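Local coordinates for protein endoglucanase A (Clostridium acetobutylicum, PDB 3IK2) that probably hydrolyses internal beta-1,4-glucosidic bonds of cellulose-like glucans, as a family 44 glycoside hydrolase built on a TIM-like barrel, at residues 231-236 and 323-328; 274-279 and 333-338; 306-309 and 313-316; 353-358 and 368-373. All coordinates share one frame; numbering follows the deposited sequence.

From the N terminus, the chain first passes residues 231-236, on the short helix 229-234 that follows barrel strand 220-226, and then barrel strand 273-278, which carries residues 274-279. A long excursion leads through residues 306-309 and 313-316, where interaction 3 closes a small loop nested within both interactions 1 and 2. Residues 323-328 then return to helix 229-234 and close interaction 1; helix 331-342 closes interaction 2 against strand 273-278. These two interactions alternate along the chain and touch. Interaction 4 follows in series, tying the end of strand 347-353 to helix 361-376, and it touches interactions 2 and 3.

Interaction 1. Residues 231-236 and 323-328; sequences AFNDFN and QWCKWG
Asn233 brings its carboxamide to the rim of the Trp327 indole, where ND2 lies 3.4 Å from CZ2 and equally close to CH2. The approach is to the ring edge, near the ring plane, with the amide and indole planes 62° apart, so nothing stacks. Asn233 holds CG anti to its backbone N (chi1 179°), which extends the side chain from the short helix 229-234 toward residues 323-328. The other branch of the amide, OD1, faces Cys325, 4.1 Å from its SG, a loose van der Waals approach. Within its own segment, Cys325 places CB over one face of the Trp327 ring, 3.6 Å above the plane and offset toward the rim. The two residues share a 3-10 turn, in which Gly328 N bonds to Cys325 O at 2.8 Å. Trp250, just before helix 251-266, meets the Trp327 ring almost perpendicularly. The contact joins the short helix after barrel strand 220-226 to the excursion after strand 273-278. With no hydrogen bond across it and about 101 Å² buried in all, the two segments meet through van der Waals contact alone, an amide against an aromatic edge and a sulfur.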
loop_
_atom_site.group_PDB
_atom_site.type_symbol
_atom_site.label_atom_id
_atom_site.label_comp_id
_atom_site.label_asym_id
_atom_site.label_seq_id
_atom_site.Cartn_x
_atom_site.Cartn_y
_atom_site.Cartn_z
ATOM N N ALA A 231 -12.709 -3.461 -10.367
ATOM C CA ALA A 231 -13.034 -2.039 -10.127
ATOM C C ALA A 231 -12.231 -1.084 -10.969
ATOM O O ALA A 231 -12.731 -0.020 -11.324
ATOM C CB ALA A 231 -12.877 -1.677 -8.642
ATOM N N PHE A 232 -10.976 -1.421 -11.261
ATOM C CA PHE A 232 -10.136 -0.594 -12.159
ATOM C C PHE A 232 -10.763 -0.533 -13.542
ATOM O O PHE A 232 -10.582 0.442 -14.284
ATOM C CB PHE A 232 -8.730 -1.194 -12.380
ATOM C CG PHE A 232 -7.936 -1.472 -11.125
ATOM C CD1 PHE A 232 -6.711 -2.157 -11.224
ATOM C CD2 PHE A 232 -8.382 -1.058 -9.845
ATOM C CE1 PHE A 232 -5.943 -2.430 -10.075
ATOM C CE2 PHE A 232 -7.624 -1.341 -8.698
ATOM C CZ PHE A 232 -6.403 -2.033 -8.812
ATOM N N ASN A 233 -11.452 -1.617 -13.891
ATOM C CA ASN A 233 -11.824 -1.914 -15.266
ATOM C C ASN A 233 -13.131 -1.188 -15.575
ATOM O O ASN A 233 -13.141 -0.193 -16.317
ATOM C CB ASN A 233 -11.876 -3.458 -15.435
ATOM C CG ASN A 233 -12.292 -3.929 -16.843
ATOM O OD1 ASN A 233 -12.632 -5.115 -17.031
ATOM N ND2 ASN A 233 -12.262 -3.038 -17.813
ATOM N N ASP A 234 -14.216 -1.636 -14.948
ATOM C CA ASP A 234 -15.536 -1.069 -15.194
ATOM C C ASP A 234 -16.271 -0.749 -13.895
ATOM O O ASP A 234 -17.505 -0.762 -13.828
ATOM C CB ASP A 234 -16.355 -1.989 -16.122
ATOM C CG ASP A 234 -16.559 -3.396 -15.573
ATOM O OD1 ASP A 234 -17.193 -4.206 -16.270
ATOM O OD2 ASP A 234 -16.093 -3.732 -14.466
ATOM N N PHE A 235 -15.482 -0.400 -12.873
ATOM C CA PHE A 235 -15.988 -0.114 -11.513
ATOM C C PHE A 235 -16.911 -1.222 -11.000
ATOM O O PHE A 235 -17.994 -0.958 -10.442
ATOM C CB PHE A 235 -16.614 1.283 -11.429
ATOM C CG PHE A 235 -16.698 1.843 -10.013
ATOM C CD1 PHE A 235 -15.590 1.812 -9.157
ATOM C CD2 PHE A 235 -17.885 2.388 -9.545
ATOM C CE1 PHE A 235 -15.657 2.351 -7.851
ATOM C CE2 PHE A 235 -17.973 2.908 -8.235
ATOM C CZ PHE A 235 -16.863 2.879 -7.390
ATOM N N ASN A 236 -16.453 -2.471 -11.194
ATOM C CA ASN A 236 -17.150 -3.688 -10.743
ATOM C C ASN A 236 -18.570 -3.803 -11.360
ATOM O O ASN A 236 -19.587 -3.881 -10.640
ATOM C CB ASN A 236 -17.190 -3.713 -9.201
ATOM C CG ASN A 236 -17.511 -5.094 -8.631
ATOM O OD1 ASN A 236 -17.200 -6.110 -9.238
ATOM N ND2 ASN A 236 -18.108 -5.128 -7.443
ATOM N N GLN A 323 -5.608 -13.719 -18.681
ATOM C CA GLN A 323 -6.337 -14.265 -19.826
ATOM C C GLN A 323 -7.197 -13.251 -20.594
ATOM O O GLN A 323 -7.138 -13.197 -21.822
ATOM C CB GLN A 323 -7.204 -15.448 -19.406
ATOM C CG GLN A 323 -7.700 -16.259 -20.611
ATOM C CD GLN A 323 -8.631 -17.406 -20.231
ATOM O OE1 GLN A 323 -8.693 -17.839 -19.065
ATOM N NE2 GLN A 323 -9.357 -17.917 -21.222
ATOM N N TRP A 324 -7.989 -12.463 -19.869
ATOM C CA TRP A 324 -9.019 -11.603 -20.473
ATOM C C TRP A 324 -8.735 -10.097 -20.555
ATOM O O TRP A 324 -9.360 -9.407 -21.375
ATOM C CB TRP A 324 -10.380 -11.845 -19.801
ATOM C CG TRP A 324 -10.822 -13.253 -19.923
ATOM C CD1 TRP A 324 -11.061 -14.138 -18.896
ATOM C CD2 TRP A 324 -11.028 -13.984 -21.145
ATOM N NE1 TRP A 324 -11.418 -15.367 -19.414
ATOM C CE2 TRP A 324 -11.413 -15.299 -20.787
ATOM C CE3 TRP A 324 -10.945 -13.647 -22.510
ATOM C CZ2 TRP A 324 -11.738 -16.276 -21.746
ATOM C CZ3 TRP A 324 -11.249 -14.628 -23.470
ATOM C CH2 TRP A 324 -11.634 -15.929 -23.078
ATOM N N CYS A 325 -7.818 -9.591 -19.718
ATOM C CA CYS A 325 -7.509 -8.161 -19.698
ATOM C C CYS A 325 -6.002 -7.881 -19.845
ATOM O O CYS A 325 -5.442 -7.075 -19.099
ATOM C CB CYS A 325 -8.095 -7.503 -18.437
ATOM S SG CYS A 325 -9.819 -7.933 -18.137
ATOM N N LYS A 326 -5.374 -8.555 -20.815
ATOM C CA LYS A 326 -3.957 -8.395 -21.134
ATOM C C LYS A 326 -3.623 -6.952 -21.347
ATOM O O LYS A 326 -2.502 -6.526 -21.055
ATOM C CB LYS A 326 -3.556 -9.159 -22.418
ATOM C CG LYS A 326 -3.323 -10.616 -22.207
ATOM C CD LYS A 326 -3.130 -11.397 -23.503
ATOM C CE LYS A 326 -3.480 -12.857 -23.244
ATOM N NZ LYS A 326 -2.660 -13.381 -22.055
ATOM N N TRP A 327 -4.590 -6.196 -21.860
ATOM C CA TRP A 327 -4.385 -4.761 -22.079
ATOM C C TRP A 327 -4.035 -3.975 -20.794
ATOM O O TRP A 327 -3.422 -2.885 -20.880
ATOM C CB TRP A 327 -5.592 -4.130 -22.782
ATOM C CG TRP A 327 -6.902 -4.386 -22.069
ATOM C CD1 TRP A 327 -7.792 -5.374 -22.341
ATOM C CD2 TRP A 327 -7.446 -3.653 -20.950
ATOM N NE1 TRP A 327 -8.855 -5.304 -21.487
ATOM C CE2 TRP A 327 -8.669 -4.260 -20.615
ATOM C CE3 TRP A 327 -7.011 -2.550 -20.190
ATOM C CZ2 TRP A 327 -9.476 -3.800 -19.553
ATOM C CZ3 TRP A 327 -7.815 -2.101 -19.146
ATOM C CH2 TRP A 327 -9.039 -2.716 -18.849
ATOM N N GLY A 328 -4.433 -4.508 -19.632
ATOM C CA GLY A 328 -4.226 -3.833 -18.343
ATOM C C GLY A 328 -2.963 -4.221 -17.577
ATOM O O GLY A 328 -2.757 -3.783 -16.429
#

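Interaction 2. Residues 274-279 and 333-338; sequences LDLHWY and PKVKSS
Leu274 lays its CD2 methyl against CG1 of Val335, 3.6 Å away, the two side chains running at a slant to each other. Two residues along the strand, Leu276 meets the other branch of the same valine: its CD2 and Val335 CG2 approach tip to tip at 4.0 Å. Val335 thus divides its two methyls between alternate residues of the strand, which point to the same side of the sheet. Its chi1 of 170° sets CG1 anti to the backbone N and leaves CG2 anti to the carbonyl carbon, spreading the fork toward both leucines. The contact is purely apolar, and all three side chains are buried. Leu348 of the next strand touches both Leu276 and Val335, while Ile252 and Tyr255 of helix 251-266 pack on Leu274, so the apolar layer extends beyond these three residues. The intervening residues of the strand turn the other way: Asp275 bonds to Ser349 and Ser351, and His277 to Glu180. On the helix, Ser338 N bonds to Lys334 O at 3.1 Å, continuing the regular turn that presents Val335. After a long excursion, helix 331-342 packs back on strand 273-278 and leads to the parallel strand 347-353, completing a beta-alpha-beta crossover. Side chains that alternate between the barrel interior, here Asp275 and His277, and the surrounding helix layer, here Leu274 and Leu276, are characteristic of the (beta/alpha)8, or TIM, barrel.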
loop_
_atom_site.group_PDB
_atom_site.type_symbol
_atom_site.label_atom_id
_atom_site.label_comp_id
_atom_site.label_asym_id
_atom_site.label_seq_id
_atom_site.Cartn_x
_atom_site.Cartn_y
_atom_site.Cartn_z
ATOM N N LEU A 274 -3.689 8.392 -6.661
ATOM C CA LEU A 274 -4.575 7.354 -7.161
ATOM C C LEU A 274 -4.321 6.115 -6.302
ATOM O O LEU A 274 -3.222 5.555 -6.321
ATOM C CB LEU A 274 -4.300 7.036 -8.643
ATOM C CG LEU A 274 -5.223 5.928 -9.214
ATOM C CD1 LEU A 274 -6.682 6.434 -9.358
ATOM C CD2 LEU A 274 -4.690 5.375 -10.530
ATOM N N ASP A 275 -5.314 5.728 -5.507
ATOM C CA ASP A 275 -5.104 4.675 -4.529
ATOM C C ASP A 275 -5.801 3.377 -4.913
ATOM O O ASP A 275 -6.984 3.352 -5.253
ATOM C CB ASP A 275 -5.527 5.142 -3.147
ATOM C CG ASP A 275 -5.225 4.120 -2.062
ATOM O OD1 ASP A 275 -4.062 3.665 -1.936
ATOM O OD2 ASP A 275 -6.154 3.788 -1.306
ATOM N N LEU A 276 -5.046 2.295 -4.841
ATOM C CA LEU A 276 -5.439 1.023 -5.416
ATOM C C LEU A 276 -5.109 -0.075 -4.411
ATOM O O LEU A 276 -4.188 0.075 -3.622
ATOM C CB LEU A 276 -4.624 0.798 -6.712
ATOM C CG LEU A 276 -5.088 1.219 -8.111
ATOM C CD1 LEU A 276 -6.100 2.345 -8.222
ATOM C CD2 LEU A 276 -3.934 1.386 -9.130
ATOM N N HIS A 277 -5.880 -1.157 -4.443
ATOM C CA HIS A 277 -5.553 -2.374 -3.742
ATOM C C HIS A 277 -5.189 -3.451 -4.745
ATOM O O HIS A 277 -5.757 -3.520 -5.824
ATOM C CB HIS A 277 -6.713 -2.824 -2.840
ATOM C CG HIS A 277 -7.069 -1.817 -1.797
ATOM N ND1 HIS A 277 -8.203 -1.912 -1.025
ATOM C CD2 HIS A 277 -6.450 -0.668 -1.424
ATOM C CE1 HIS A 277 -8.265 -0.870 -0.212
ATOM N NE2 HIS A 277 -7.219 -0.095 -0.443
ATOM N N TRP A 278 -4.220 -4.283 -4.388
ATOM C CA TRP A 278 -3.718 -5.293 -5.303
ATOM C C TRP A 278 -3.415 -6.563 -4.549
ATOM O O TRP A 278 -2.363 -6.702 -3.922
ATOM C CB TRP A 278 -2.483 -4.786 -6.020
ATOM C CG TRP A 278 -1.987 -5.665 -7.175
ATOM C CD1 TRP A 278 -0.805 -6.339 -7.235
ATOM C CD2 TRP A 278 -2.650 -5.907 -8.422
ATOM N NE1 TRP A 278 -0.689 -6.982 -8.446
ATOM C CE2 TRP A 278 -1.803 -6.727 -9.195
ATOM C CE3 TRP A 278 -3.876 -5.507 -8.961
ATOM C CZ2 TRP A 278 -2.150 -7.169 -10.488
ATOM C CZ3 TRP A 278 -4.221 -5.938 -10.247
ATOM C CH2 TRP A 278 -3.358 -6.754 -10.988
ATOM N N TYR A 279 -4.382 -7.467 -4.565
ATOM C CA TYR A 279 -4.181 -8.804 -4.065
ATOM C C TYR A 279 -4.082 -9.615 -5.325
ATOM O O TYR A 279 -5.056 -9.691 -6.066
ATOM C CB TYR A 279 -5.359 -9.261 -3.211
ATOM C CG TYR A 279 -5.494 -8.468 -1.927
ATOM C CD1 TYR A 279 -4.767 -8.825 -0.768
ATOM C CD2 TYR A 279 -6.352 -7.368 -1.855
ATOM C CE1 TYR A 279 -4.906 -8.088 0.434
ATOM C CE2 TYR A 279 -6.483 -6.622 -0.656
ATOM C CZ TYR A 279 -5.752 -6.988 0.479
ATOM O OH TYR A 279 -5.896 -6.257 1.664
ATOM N N PRO A 333 3.052 0.337 -15.406
ATOM C CA PRO A 333 3.131 1.107 -16.666
ATOM C C PRO A 333 1.763 1.525 -17.261
ATOM O O PRO A 333 1.639 2.610 -17.813
ATOM C CB PRO A 333 3.890 0.148 -17.615
ATOM C CG PRO A 333 4.808 -0.627 -16.672
ATOM C CD PRO A 333 3.853 -0.905 -15.486
ATOM N N LYS A 334 0.758 0.673 -17.127
ATOM C CA LYS A 334 -0.606 0.967 -17.570
ATOM C C LYS A 334 -1.249 2.082 -16.790
ATOM O O LYS A 334 -1.890 2.956 -17.352
ATOM C CB LYS A 334 -1.459 -0.277 -17.425
ATOM C CG LYS A 334 -1.766 -1.011 -18.745
ATOM C CD LYS A 334 -0.625 -1.035 -19.718
ATOM C CE LYS A 334 0.518 -1.868 -19.140
ATOM N NZ LYS A 334 1.506 -2.269 -20.148
ATOM N N VAL A 335 -1.080 2.038 -15.477
ATOM C CA VAL A 335 -1.663 3.024 -14.608
ATOM C C VAL A 335 -0.922 4.346 -14.808
ATOM O O VAL A 335 -1.524 5.405 -14.832
ATOM C CB VAL A 335 -1.633 2.556 -13.145
ATOM C CG1 VAL A 335 -2.022 3.688 -12.218
ATOM C CG2 VAL A 335 -2.567 1.379 -12.940
ATOM N N LYS A 336 0.391 4.264 -14.951
ATOM C CA LYS A 336 1.266 5.409 -15.197
ATOM C C LYS A 336 0.941 6.126 -16.513
ATOM O O LYS A 336 0.877 7.333 -16.553
ATOM C CB LYS A 336 2.710 4.920 -15.178
ATOM C CG LYS A 336 3.657 5.806 -14.421
ATOM C CD LYS A 336 3.627 5.518 -12.945
ATOM C CE LYS A 336 3.947 6.785 -12.213
ATOM N NZ LYS A 336 4.413 6.538 -10.836
ATOM N N SER A 337 0.715 5.376 -17.585
ATOM C CA SER A 337 0.170 5.926 -18.836
ATOM C C SER A 337 -1.180 6.641 -18.662
ATOM O O SER A 337 -1.402 7.738 -19.223
ATOM C CB SER A 337 0.014 4.800 -19.871
ATOM O OG SER A 337 -1.079 5.056 -20.735
ATOM N N SER A 338 -2.104 6.022 -17.932
ATOM C CA SER A 338 -3.349 6.696 -17.594
ATOM C C SER A 338 -3.126 8.021 -16.837
ATOM O O SER A 338 -3.754 9.018 -17.179
ATOM C CB SER A 338 -4.279 5.777 -16.822
ATOM O OG SER A 338 -4.551 4.594 -17.554
#

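Interaction 3. Residues 306-309 and 313-316; sequences APRS and STYT
Over one face of the Arg308 guanidinium lies CD1 of Tyr315, placed above the group's centre 3.5 Å from Arg308 CZ, while Thr314 OG1 lies at the guanidinium edge, 4.0 Å from NH2. At the edge of the Tyr315 ring, near its plane, is Ser309 OG, 3.6 Å from CD2. The guanidinium and phenol planes are 44° apart, so the pair is oblique and not a parallel stack. These groups belong to the excursion between helices 297-305 and 320-324, outside the strands of the TIM barrel, where the chain doubles back within a few residues. A bend at chi3 (71°) turns the end of Arg308 over Tyr315 CD1, and Arg308 CB also touches the ring, 3.8 Å from Tyr315 CG. With chi1 at 179°, trans to the amide nitrogen, the Tyr315 ring reaches out toward the arginine. The charge is met beyond the two segments: Asp312 forms a salt bridge with NE and also bonds to Thr314 OG1, while Gln305 takes NH1. One carboxylate therefore serves both the arginine and the threonine at its edge, and with Gln305 it probably fixes the guanidinium's rotation. Ser309 OG is likewise hydrogen-bonded to Glu317. No direct hydrogen bond joins the two segments, but two waters span them. One links NH2 of Arg308, weakly, to the carbonyl of Thr314; the second donates to Ser309 OG at 2.7 Å and to Tyr315 O at 2.8 Å.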
loop_
_atom_site.group_PDB
_atom_site.type_symbol
_atom_site.label_atom_id
_atom_site.label_comp_id
_atom_site.label_asym_id
_atom_site.label_seq_id
_atom_site.Cartn_x
_atom_site.Cartn_y
_atom_site.Cartn_z
ATOM N N ALA A 306 4.969 -13.419 -9.297
ATOM C CA ALA A 306 3.753 -12.605 -9.398
ATOM C C ALA A 306 4.023 -11.085 -9.404
ATOM O O ALA A 306 3.364 -10.359 -10.142
ATOM C CB ALA A 306 2.721 -12.994 -8.321
ATOM N N PRO A 307 4.990 -10.593 -8.587
ATOM C CA PRO A 307 5.303 -9.163 -8.681
ATOM C C PRO A 307 5.695 -8.687 -10.092
ATOM O O PRO A 307 5.627 -7.478 -10.364
ATOM C CB PRO A 307 6.467 -9.005 -7.691
ATOM C CG PRO A 307 6.229 -10.066 -6.692
ATOM C CD PRO A 307 5.809 -11.235 -7.540
ATOM N N ARG A 308 6.122 -9.612 -10.976
ATOM C CA ARG A 308 6.416 -9.238 -12.354
ATOM C C ARG A 308 5.172 -8.661 -13.092
ATOM O O ARG A 308 5.321 -7.826 -13.982
ATOM C CB ARG A 308 7.054 -10.407 -13.129
ATOM C CG ARG A 308 8.542 -10.640 -12.792
ATOM C CD ARG A 308 9.090 -11.957 -13.315
ATOM N NE ARG A 308 9.223 -11.924 -14.765
ATOM C CZ ARG A 308 9.407 -12.982 -15.544
ATOM N NH1 ARG A 308 9.489 -14.205 -15.019
ATOM N NH2 ARG A 308 9.486 -12.808 -16.862
ATOM N N SER A 309 3.956 -9.057 -12.704
ATOM C CA SER A 309 2.742 -8.473 -13.342
ATOM C C SER A 309 2.566 -6.973 -13.089
ATOM O O SER A 309 1.764 -6.307 -13.742
ATOM C CB SER A 309 1.477 -9.239 -12.952
ATOM O OG SER A 309 1.551 -10.576 -13.452
ATOM N N SER A 313 6.417 -6.477 -19.185
ATOM C CA SER A 313 5.538 -6.726 -20.327
ATOM C C SER A 313 5.737 -8.098 -20.959
ATOM O O SER A 313 4.926 -8.555 -21.758
ATOM C CB SER A 313 5.677 -5.620 -21.381
ATOM O OG SER A 313 6.880 -5.763 -22.117
ATOM N N THR A 314 6.815 -8.773 -20.575
ATOM C CA THR A 314 7.125 -10.094 -21.081
ATOM C C THR A 314 6.558 -11.213 -20.208
ATOM O O THR A 314 6.649 -12.382 -20.550
ATOM C CB THR A 314 8.643 -10.282 -21.259
ATOM O OG1 THR A 314 9.276 -10.344 -19.973
ATOM C CG2 THR A 314 9.232 -9.134 -22.085
ATOM N N TYR A 315 5.945 -10.859 -19.089
ATOM C CA TYR A 315 5.485 -11.875 -18.170
ATOM C C TYR A 315 3.998 -12.047 -18.278
ATOM O O TYR A 315 3.265 -11.065 -18.205
ATOM C CB TYR A 315 5.864 -11.526 -16.720
ATOM C CG TYR A 315 5.374 -12.565 -15.777
ATOM C CD1 TYR A 315 5.973 -13.816 -15.729
ATOM C CD2 TYR A 315 4.294 -12.319 -14.925
ATOM C CE1 TYR A 315 5.520 -14.798 -14.864
ATOM C CE2 TYR A 315 3.838 -13.315 -14.041
ATOM C CZ TYR A 315 4.453 -14.543 -14.033
ATOM O OH TYR A 315 4.011 -15.539 -13.180
ATOM N N THR A 316 3.560 -13.302 -18.408
ATOM C CA THR A 316 2.131 -13.669 -18.401
ATOM C C THR A 316 1.780 -14.495 -17.156
ATOM O O THR A 316 2.389 -15.558 -16.881
ATOM C CB THR A 316 1.698 -14.453 -19.673
ATOM O OG1 THR A 316 2.045 -13.703 -20.830
ATOM C CG2 THR A 316 0.190 -14.627 -19.696
HETATM O O HOH W 1 8.092 -14.777 -19.176
HETATM O O HOH W 2 1.567 -10.202 -16.138
#

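Interaction 4. Residues 353-358 and 368-373; sequences YNYGGE and ADALGV
Tyr355 rests CE1 against the CB methyl of Ala370 at 4.1 Å, the methyl approaching the ring obliquely. Beside this pair, Tyr353 reaches the next helix residue: its OH lies 3.8 Å from Leu371 CD2, the two side chains crossing at about a right angle. Leu371 leaves the helix pointing past the contact, and its end swings back to the phenol. Tyr353 has CG between its backbone N and carbonyl carbon (chi1 69°), which sends the ring toward helix 361-376. There its hydroxyl is hydrogen-bonded to Gln367, and Phe374 meets its ring edge-to-face, so one helix supplies both apolar and polar neighbours. All four touching residues are buried. In the barrel, they join the C-terminal end of strand 347-353, the seventh of eight parallel strands, to the helix that follows it. Between the two tyrosines, the side chain of Asn354 bonds within the loop. Its OD1 accepts from Gly356 N at 2.8 Å, an Asx turn, though the donor lies above the carbonyl plane and the N-H...O angle is 138°. The other branch, ND2, gives a straighter bond to Glu358 OE2 (2.8 Å, 162°), leaving near the amide plane and meeting the carboxylate from above its own. Asn354 ND2 also bonds to Trp385 O, and Glu358 OE2 receives Cys387 N, linking this loop to the chain after strand 379-384. Gly356 and Gly357, both with positive phi, carry the backbone through the turn to Glu358.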
loop_
_atom_site.group_PDB
_atom_site.type_symbol
_atom_site.label_atom_id
_atom_site.label_comp_id
_atom_site.label_asym_id
_atom_site.label_seq_id
_atom_site.Cartn_x
_atom_site.Cartn_y
_atom_site.Cartn_z
ATOM N N TYR A 353 -2.141 -4.682 -0.207
ATOM C CA TYR A 353 -1.560 -5.709 -1.075
ATOM C C TYR A 353 -1.060 -6.791 -0.111
ATOM O O TYR A 353 -0.819 -6.536 1.065
ATOM C CB TYR A 353 -0.406 -5.165 -1.962
ATOM C CG TYR A 353 0.833 -4.816 -1.151
ATOM C CD1 TYR A 353 1.843 -5.777 -0.925
ATOM C CD2 TYR A 353 0.997 -3.535 -0.591
ATOM C CE1 TYR A 353 2.967 -5.478 -0.152
ATOM C CE2 TYR A 353 2.146 -3.226 0.187
ATOM C CZ TYR A 353 3.110 -4.215 0.406
ATOM O OH TYR A 353 4.220 -3.925 1.161
ATOM N N ASN A 354 -0.892 -7.994 -0.617
ATOM C CA ASN A 354 -0.352 -9.110 0.157
ATOM C C ASN A 354 -0.119 -10.198 -0.887
ATOM O O ASN A 354 -0.986 -10.426 -1.738
ATOM C CB ASN A 354 -1.363 -9.549 1.235
ATOM C CG ASN A 354 -0.888 -10.728 2.070
ATOM O OD1 ASN A 354 -0.863 -11.856 1.605
ATOM N ND2 ASN A 354 -0.572 -10.480 3.322
ATOM N N TYR A 355 1.061 -10.834 -0.811
ATOM C CA TYR A 355 1.511 -11.872 -1.749
ATOM C C TYR A 355 1.375 -13.289 -1.186
ATOM O O TYR A 355 1.708 -14.247 -1.860
ATOM C CB TYR A 355 2.934 -11.561 -2.325
ATOM C CG TYR A 355 2.802 -10.585 -3.483
ATOM C CD1 TYR A 355 2.662 -9.206 -3.254
ATOM C CD2 TYR A 355 2.718 -11.049 -4.808
ATOM C CE1 TYR A 355 2.475 -8.320 -4.298
ATOM C CE2 TYR A 355 2.513 -10.168 -5.868
ATOM C CZ TYR A 355 2.379 -8.812 -5.606
ATOM O OH TYR A 355 2.173 -7.943 -6.644
ATOM N N GLY A 356 0.864 -13.413 0.036
ATOM C CA GLY A 356 0.612 -14.724 0.652
ATOM C C GLY A 356 1.877 -15.411 1.114
ATOM O O GLY A 356 2.966 -14.828 1.011
ATOM N N GLY A 357 1.741 -16.652 1.619
ATOM C CA GLY A 357 2.866 -17.432 2.168
ATOM C C GLY A 357 3.858 -16.655 3.024
ATOM O O GLY A 357 5.075 -16.743 2.833
ATOM N N GLU A 358 3.298 -15.917 3.981
ATOM C CA GLU A 358 3.941 -14.866 4.767
ATOM C C GLU A 358 4.995 -15.435 5.693
ATOM O O GLU A 358 5.933 -14.738 6.052
ATOM C CB GLU A 358 2.900 -14.159 5.636
ATOM C CG GLU A 358 1.839 -13.394 4.882
ATOM C CD GLU A 358 0.771 -12.896 5.805
ATOM O OE1 GLU A 358 0.985 -12.974 7.044
ATOM O OE2 GLU A 358 -0.262 -12.396 5.305
ATOM N N ALA A 368 9.895 -8.867 -0.671
ATOM C CA ALA A 368 11.122 -8.117 -0.979
ATOM C C ALA A 368 11.097 -7.599 -2.409
ATOM O O ALA A 368 11.513 -6.459 -2.682
ATOM C CB ALA A 368 12.398 -8.942 -0.701
ATOM N N ASP A 369 10.564 -8.404 -3.308
ATOM C CA ASP A 369 10.500 -8.031 -4.716
ATOM C C ASP A 369 9.500 -6.916 -4.921
ATOM O O ASP A 369 9.796 -5.959 -5.644
ATOM C CB ASP A 369 10.169 -9.251 -5.591
ATOM C CG ASP A 369 10.415 -9.001 -7.074
ATOM O OD1 ASP A 369 11.343 -8.282 -7.408
ATOM O OD2 ASP A 369 9.677 -9.509 -7.936
ATOM N N ALA A 370 8.321 -7.031 -4.291
ATOM C CA ALA A 370 7.285 -5.972 -4.355
ATOM C C ALA A 370 7.804 -4.643 -3.871
ATOM O O ALA A 370 7.530 -3.644 -4.499
ATOM C CB ALA A 370 6.003 -6.377 -3.571
ATOM N N LEU A 371 8.555 -4.626 -2.763
ATOM C CA LEU A 371 9.187 -3.397 -2.225
ATOM C C LEU A 371 10.203 -2.791 -3.183
ATOM O O LEU A 371 10.215 -1.577 -3.360
ATOM C CB LEU A 371 9.845 -3.649 -0.860
ATOM C CG LEU A 371 8.807 -4.017 0.220
ATOM C CD1 LEU A 371 9.484 -4.536 1.514
ATOM C CD2 LEU A 371 7.827 -2.842 0.511
ATOM N N GLY A 372 11.024 -3.633 -3.828
ATOM C CA GLY A 372 11.923 -3.185 -4.922
ATOM C C GLY A 372 11.174 -2.550 -6.085
ATOM O O GLY A 372 11.521 -1.438 -6.532
ATOM N N VAL A 373 10.131 -3.242 -6.545
ATOM C CA VAL A 373 9.240 -2.742 -7.609
ATOM C C VAL A 373 8.629 -1.363 -7.334
ATOM O O VAL A 373 8.691 -0.467 -8.199
ATOM C CB VAL A 373 8.086 -3.754 -7.941
ATOM C CG1 VAL A 373 7.104 -3.132 -8.923
ATOM C CG2 VAL A 373 8.652 -5.043 -8.547
#